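Local coordinates for protein putative glycoside hydrolase (Parabacteroides distasonis ATCC 8503, PDB 3GYC) that probably hydrolyses glycosidic bonds as a cellulase-like TIM-barrel glycoside hydrolase, although its substrate is not established, at residues 74-79 and 253-258; 80-85 and 309-314. One frame throughout, in Å; residues are numbered along the deposited sequence.

Contact 1. Residues 74-79 and 253-258; sequences KEVWNQ and YNRFLP
Arg255 O takes two backbone N-H groups from the facing loop. Asn78 N lies 2.9 Å from Arg255 O. Gln79 N grips the same Arg255 O over 3.3 Å, in a longer and more bent bond. Trp77 CB also rests against this oxygen.

Side-chain hydrogen bonds shape each loop from within. Asn254 OD1 accepts from Phe256 N and Leu257 N, which arrive on opposite faces of its amide; the first bond makes an Asx turn. Gln79 NE2 donates to Asn78 OD1 at 3.0 Å. Gln79 is bent at chi2 (-66°), and its amide end lies against the Leu257 carbonyl and Pro258 CA.

The fold is a TIM barrel, and this contact lies at its surface. The loop between strands 71-73 and 88-90, a small antiparallel pair apart from the barrel sheet, meets the one between helices 240-249 and 259-273.

The ring contacts centre on Phe256. Trp77 CA sits over the ring face in a CH-pi contact, 4.2 Å from the Phe256 centroid. Asn78 ND2 comes to the ring edge. Glu75 CG also lies at the edge, in the ring plane.

Arg255 runs extended from CG to NE past Val76 O. Val76 CG1 lies over a face of its guanidinium, 3.5 Å from Arg255 NH1. The Trp77 ring stands almost perpendicular to that group, with Arg255 NE at its edge. A water accepts from Arg255 NH1 and donates to Val76 O.

Contact 2. Residues 80-85 and 309-314; sequences QDWGSP and LVDYKD. With EDO (1,2-ethanediol), chain D.
Gln80 and Asp311 both carry CG beside the backbone N (chi1 -48° and -65°), and a second bend in Gln80 (chi2 -58°) brings its amide against the Asp311 carboxylate. The two side chains cross at about a right angle. The site joins two loops of a TIM-barrel fold. One links strands 71-73 and 88-90; the other follows barrel strand 301-303.

Gln80 OE1 packs 3.5 Å from Asp311 CB. Gln80 NE2 comes 3.3 Å from Asp311 OD2, but the angle is too poor for a hydrogen bond. Each group has a tyrosine partner elsewhere: Tyr261 OH for Gln80 OE1 and Tyr251 OH for Asp311 OD2. The indole of Trp82 turns its edge to the second loop. Its CH2 lies 3.3 Å from Val310 O, and Asp311 OD1 meets the same edge in the ring plane.

Water carries the polar links. One water donates to Gln80 OE1 and Tyr312 O and accepts from Asp81 N. Replacing Gln80 with a leucine would probably leave this water and Tyr261 OH without their side-chain oxygen partner.

Asp81 OD2 accepts from two more waters. One accepts from Asp314 N; the other donates to Asp314 O. Lys313 CB packs against Asp81 OD2. An ethanediol, probably left from the crystallisation liquor, also bonds to Arg29 NH1; its O2 donates to Asp81 OD1 at 3.0 Å.

How the contacts relate
Contact 1 lies at the surface, its centre about 19 Å from the chain centre; contact 2 is largely buried, its centre about 14 Å from it. Residues 74-79 and 80-85 are consecutive parts of one loop. It meets the loop before helix 259-273 in contact 1 and the loop after strand 301-303 in contact 2. Contact 1 has one bridging water besides its direct backbone bonds, and packs round an exposed phenylalanine. Contact 2 is bridged by three waters and has no direct hydrogen bond between its segments. The two contacts touch. Lys313 NZ probably bonds to Gln79 O at 2.7 Å, and Trp77 NE1 probably bonds to Trp82 O at 3.0 Å.

Contact 1. Residues 74-79 and 253-258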
loop_
_atom_site.group_PDB
_atom_site.type_symbol
_atom_site.label_atom_id
_atom_site.label_comp_id
_atom_site.label_asym_id
_atom_site.label_seq_id
_atom_site.Cartn_x
_atom_site.Cartn_y
_atom_site.Cartn_z
ATOM N N LYS A 74 1.943 19.060 -7.271
ATOM C CA LYS A 74 0.537 19.410 -7.510
ATOM C C LYS A 74 -0.302 18.417 -6.754
ATOM O O LYS A 74 0.067 17.263 -6.680
ATOM C CB LYS A 74 0.194 19.337 -8.990
ATOM C CG LYS A 74 1.056 20.256 -9.815
ATOM C CD LYS A 74 0.660 20.313 -11.301
ATOM C CE LYS A 74 1.125 19.129 -12.098
ATOM N NZ LYS A 74 0.982 19.444 -13.561
ATOM N N GLU A 75 -1.431 18.831 -6.193
ATOM C CA GLU A 75 -2.232 17.887 -5.401
ATOM C C GLU A 75 -2.949 16.847 -6.271
ATOM O O GLU A 75 -3.273 17.093 -7.447
ATOM C CB GLU A 75 -3.242 18.633 -4.470
ATOM C CG GLU A 75 -4.456 19.305 -5.153
ATOM C CD GLU A 75 -4.175 20.657 -5.825
ATOM O OE1 GLU A 75 -2.998 21.128 -5.866
ATOM O OE2 GLU A 75 -5.159 21.275 -6.299
ATOM N N VAL A 76 -3.135 15.668 -5.697
ATOM C CA VAL A 76 -3.896 14.604 -6.338
ATOM C C VAL A 76 -5.396 14.849 -6.117
ATOM O O VAL A 76 -6.228 14.602 -7.000
ATOM C CB VAL A 76 -3.555 13.216 -5.753
ATOM C CG1 VAL A 76 -4.088 12.135 -6.691
ATOM C CG2 VAL A 76 -2.042 13.046 -5.559
ATOM N N TRP A 77 -5.727 15.391 -4.948
ATOM C CA TRP A 77 -7.129 15.614 -4.533
ATOM C C TRP A 77 -7.187 16.634 -3.414
ATOM O O TRP A 77 -6.176 16.953 -2.784
ATOM C CB TRP A 77 -7.728 14.311 -3.957
ATOM C CG TRP A 77 -6.771 13.543 -3.094
ATOM C CD1 TRP A 77 -6.136 13.965 -1.961
ATOM C CD2 TRP A 77 -6.345 12.191 -3.304
ATOM N NE1 TRP A 77 -5.334 12.965 -1.467
ATOM C CE2 TRP A 77 -5.417 11.878 -2.288
ATOM C CE3 TRP A 77 -6.628 11.235 -4.271
ATOM C CZ2 TRP A 77 -4.789 10.619 -2.202
ATOM C CZ3 TRP A 77 -6.011 9.999 -4.183
ATOM C CH2 TRP A 77 -5.103 9.702 -3.156
ATOM N N ASN A 78 -8.369 17.149 -3.161
ATOM C CA ASN A 78 -8.560 17.966 -1.993
ATOM C C ASN A 78 -9.638 17.334 -1.094
ATOM O O ASN A 78 -9.964 17.855 -0.045
ATOM C CB ASN A 78 -8.835 19.430 -2.360
ATOM C CG ASN A 78 -10.151 19.637 -3.072
ATOM O OD1 ASN A 78 -11.050 18.806 -3.051
ATOM N ND2 ASN A 78 -10.281 20.792 -3.674
ATOM N N GLN A 79 -10.179 16.201 -1.516
ATOM C CA GLN A 79 -11.238 15.535 -0.752
ATOM C C GLN A 79 -10.746 14.486 0.244
ATOM O O GLN A 79 -11.499 14.091 1.131
ATOM C CB GLN A 79 -12.207 14.885 -1.744
ATOM C CG GLN A 79 -12.898 15.905 -2.539
ATOM C CD GLN A 79 -13.796 16.729 -1.656
ATOM O OE1 GLN A 79 -14.640 16.175 -0.961
ATOM N NE2 GLN A 79 -13.669 18.036 -1.729
ATOM N N TYR A 253 -15.495 8.293 -5.910
ATOM C CA TYR A 253 -14.104 8.648 -5.719
ATOM C C TYR A 253 -13.743 10.056 -6.239
ATOM O O TYR A 253 -12.592 10.299 -6.589
ATOM C CB TYR A 253 -13.169 7.609 -6.349
ATOM C CG TYR A 253 -13.410 6.165 -5.964
ATOM C CD1 TYR A 253 -14.313 5.393 -6.666
ATOM C CD2 TYR A 253 -12.674 5.556 -4.955
ATOM C CE1 TYR A 253 -14.501 4.059 -6.362
ATOM C CE2 TYR A 253 -12.858 4.224 -4.635
ATOM C CZ TYR A 253 -13.788 3.483 -5.331
ATOM O OH TYR A 253 -14.000 2.144 -5.038
ATOM N N ASN A 254 -14.694 10.980 -6.237
ATOM C CA ASN A 254 -14.420 12.322 -6.738
ATOM C C ASN A 254 -13.248 12.967 -5.966
ATOM O O ASN A 254 -13.195 12.942 -4.735
ATOM C CB ASN A 254 -15.661 13.198 -6.721
ATOM C CG ASN A 254 -15.517 14.385 -7.636
ATOM O OD1 ASN A 254 -14.758 15.325 -7.356
ATOM N ND2 ASN A 254 -16.198 14.330 -8.758
ATOM N N ARG A 255 -12.274 13.474 -6.703
ATOM C CA ARG A 255 -11.059 14.029 -6.098
ATOM C C ARG A 255 -11.122 15.487 -5.665
ATOM O O ARG A 255 -10.355 15.893 -4.777
ATOM C CB ARG A 255 -9.880 13.846 -7.062
ATOM C CG ARG A 255 -9.645 12.392 -7.354
ATOM C CD ARG A 255 -8.344 12.107 -8.038
ATOM N NE ARG A 255 -8.063 10.673 -7.971
ATOM C CZ ARG A 255 -7.001 10.077 -8.517
ATOM N NH1 ARG A 255 -6.102 10.785 -9.187
ATOM N NH2 ARG A 255 -6.837 8.758 -8.398
ATOM N N PHE A 256 -12.031 16.260 -6.259
ATOM C CA PHE A 256 -12.101 17.693 -5.997
ATOM C C PHE A 256 -13.449 18.268 -5.586
ATOM O O PHE A 256 -13.524 19.440 -5.272
ATOM C CB PHE A 256 -11.584 18.440 -7.231
ATOM C CG PHE A 256 -10.158 18.186 -7.474
ATOM C CD1 PHE A 256 -9.196 18.836 -6.707
ATOM C CD2 PHE A 256 -9.755 17.221 -8.361
ATOM C CE1 PHE A 256 -7.883 18.580 -6.896
ATOM C CE2 PHE A 256 -8.409 16.934 -8.517
ATOM C CZ PHE A 256 -7.494 17.615 -7.799
ATOM N N LEU A 257 -14.525 17.492 -5.645
ATOM C CA LEU A 257 -15.819 18.011 -5.278
ATOM C C LEU A 257 -16.383 17.244 -4.107
ATOM O O LEU A 257 -16.160 16.033 -4.001
ATOM C CB LEU A 257 -16.771 17.970 -6.434
ATOM C CG LEU A 257 -16.459 18.930 -7.585
ATOM C CD1 LEU A 257 -17.400 18.551 -8.684
ATOM C CD2 LEU A 257 -16.562 20.414 -7.211
ATOM N N PRO A 258 -17.140 17.947 -3.235
ATOM C CA PRO A 258 -17.642 17.376 -1.960
ATOM C C PRO A 258 -18.891 16.492 -2.036
ATOM O O PRO A 258 -19.219 15.842 -1.071
ATOM C CB PRO A 258 -17.928 18.622 -1.110
ATOM C CG PRO A 258 -18.180 19.706 -2.105
ATOM C CD PRO A 258 -17.341 19.408 -3.304
HETATM O O HOH W 1 -5.859 13.965 -9.429
#

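Contact 2. Residues 80-85 and 309-314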
loop_
_atom_site.group_PDB
_atom_site.type_symbol
_atom_site.label_atom_id
_atom_site.label_comp_id
_atom_site.label_asym_id
_atom_site.label_seq_id
_atom_site.Cartn_x
_atom_site.Cartn_y
_atom_site.Cartn_z
ATOM N N GLN A 80 -9.493 14.052 0.118
ATOM C CA GLN A 80 -8.939 13.028 1.044
ATOM C C GLN A 80 -7.853 13.575 1.938
ATOM O O GLN A 80 -7.228 14.600 1.606
ATOM C CB GLN A 80 -8.386 11.838 0.267
ATOM C CG GLN A 80 -9.270 11.302 -0.779
ATOM C CD GLN A 80 -10.631 10.851 -0.251
ATOM O OE1 GLN A 80 -10.753 10.478 0.902
ATOM N NE2 GLN A 80 -11.649 10.918 -1.096
ATOM N N ASP A 81 -7.556 12.852 3.029
ATOM C CA ASP A 81 -6.518 13.284 3.993
ATOM C C ASP A 81 -5.146 12.556 3.897
ATOM O O ASP A 81 -4.337 12.614 4.826
ATOM C CB ASP A 81 -7.075 13.245 5.456
ATOM C CG ASP A 81 -8.069 14.412 5.753
ATOM O OD1 ASP A 81 -8.093 15.425 4.978
ATOM O OD2 ASP A 81 -8.825 14.295 6.759
ATOM N N TRP A 82 -4.906 11.853 2.796
ATOM C CA TRP A 82 -3.596 11.309 2.523
ATOM C C TRP A 82 -2.875 12.418 1.772
ATOM O O TRP A 82 -3.427 13.040 0.862
ATOM C CB TRP A 82 -3.621 10.078 1.660
ATOM C CG TRP A 82 -4.304 8.958 2.278
ATOM C CD1 TRP A 82 -3.877 8.216 3.344
ATOM C CD2 TRP A 82 -5.576 8.435 1.894
ATOM N NE1 TRP A 82 -4.816 7.250 3.641
ATOM C CE2 TRP A 82 -5.864 7.368 2.767
ATOM C CE3 TRP A 82 -6.499 8.750 0.881
ATOM C CZ2 TRP A 82 -7.010 6.595 2.643
ATOM C CZ3 TRP A 82 -7.653 7.984 0.778
ATOM C CH2 TRP A 82 -7.895 6.925 1.650
ATOM N N GLY A 83 -1.643 12.660 2.147
ATOM C CA GLY A 83 -0.869 13.684 1.466
ATOM C C GLY A 83 -1.429 15.096 1.502
ATOM O O GLY A 83 -2.117 15.492 2.431
ATOM N N SER A 84 -1.196 15.848 0.422
ATOM C CA SER A 84 -1.493 17.271 0.380
ATOM C C SER A 84 -2.779 17.644 -0.355
ATOM O O SER A 84 -2.968 17.225 -1.497
ATOM C CB SER A 84 -0.305 18.001 -0.343
ATOM O OG SER A 84 0.938 17.722 0.263
ATOM N N PRO A 85 -3.617 18.513 0.243
ATOM C CA PRO A 85 -4.857 18.932 -0.379
ATOM C C PRO A 85 -4.670 20.123 -1.299
ATOM O O PRO A 85 -5.648 20.648 -1.801
ATOM C CB PRO A 85 -5.715 19.367 0.816
ATOM C CG PRO A 85 -4.695 19.981 1.770
ATOM C CD PRO A 85 -3.496 19.043 1.617
ATOM N N LEU A 309 -14.017 0.475 3.694
ATOM C CA LEU A 309 -14.239 1.542 2.743
ATOM C C LEU A 309 -12.893 1.961 2.202
ATOM O O LEU A 309 -11.877 1.932 2.916
ATOM C CB LEU A 309 -14.980 2.737 3.384
ATOM C CG LEU A 309 -16.491 2.771 3.143
ATOM C CD1 LEU A 309 -17.217 1.627 3.806
ATOM C CD2 LEU A 309 -17.104 4.108 3.571
ATOM N N VAL A 310 -12.874 2.370 0.937
ATOM C CA VAL A 310 -11.628 2.824 0.336
ATOM C C VAL A 310 -11.236 4.240 0.853
ATOM O O VAL A 310 -10.101 4.458 1.295
ATOM C CB VAL A 310 -11.710 2.813 -1.219
ATOM C CG1 VAL A 310 -10.396 3.274 -1.842
ATOM C CG2 VAL A 310 -12.045 1.426 -1.687
ATOM N N ASP A 311 -12.190 5.160 0.833
ATOM C CA ASP A 311 -11.977 6.562 1.251
ATOM C C ASP A 311 -12.822 6.866 2.496
ATOM O O ASP A 311 -14.005 6.527 2.566
ATOM C CB ASP A 311 -12.429 7.491 0.129
ATOM C CG ASP A 311 -11.598 7.354 -1.142
ATOM O OD1 ASP A 311 -10.501 6.816 -1.042
ATOM O OD2 ASP A 311 -12.050 7.844 -2.232
ATOM N N TYR A 312 -12.208 7.480 3.491
ATOM C CA TYR A 312 -12.892 7.877 4.703
ATOM C C TYR A 312 -12.027 8.902 5.346
ATOM O O TYR A 312 -10.869 9.018 5.003
ATOM C CB TYR A 312 -13.042 6.695 5.683
ATOM C CG TYR A 312 -14.359 6.754 6.488
ATOM C CD1 TYR A 312 -15.588 6.665 5.834
ATOM C CD2 TYR A 312 -14.371 6.852 7.882
ATOM C CE1 TYR A 312 -16.820 6.643 6.530
ATOM C CE2 TYR A 312 -15.609 6.845 8.606
ATOM C CZ TYR A 312 -16.848 6.759 7.907
ATOM O OH TYR A 312 -18.083 6.726 8.582
ATOM N N LYS A 313 -12.586 9.671 6.255
ATOM C CA LYS A 313 -11.818 10.712 6.929
ATOM C C LYS A 313 -12.554 11.162 8.171
ATOM O O LYS A 313 -13.722 10.879 8.334
ATOM C CB LYS A 313 -11.607 11.935 6.006
ATOM C CG LYS A 313 -12.863 12.597 5.492
ATOM C CD LYS A 313 -12.540 13.571 4.344
ATOM C CE LYS A 313 -13.751 14.269 3.786
ATOM N NZ LYS A 313 -13.382 15.226 2.684
ATOM N N ASP A 314 -11.837 11.851 9.050
ATOM C CA ASP A 314 -12.445 12.521 10.189
ATOM C C ASP A 314 -13.366 13.609 9.627
ATOM O O ASP A 314 -12.918 14.482 8.891
ATOM C CB ASP A 314 -11.372 13.170 11.041
ATOM C CG ASP A 314 -10.484 12.161 11.745
ATOM O OD1 ASP A 314 -10.941 11.023 12.047
ATOM O OD2 ASP A 314 -9.316 12.547 12.049
HETATM C C1 EDO D . -6.204 19.355 5.939
HETATM O O1 EDO D . -5.668 18.526 6.988
HETATM C C2 EDO D . -6.716 18.490 4.823
HETATM O O2 EDO D . -5.850 17.387 4.497
HETATM O O HOH W 2 -9.188 10.626 3.250
HETATM O O HOH W 3 -9.002 12.475 8.668
HETATM O O HOH W 4 -10.770 15.603 7.896
#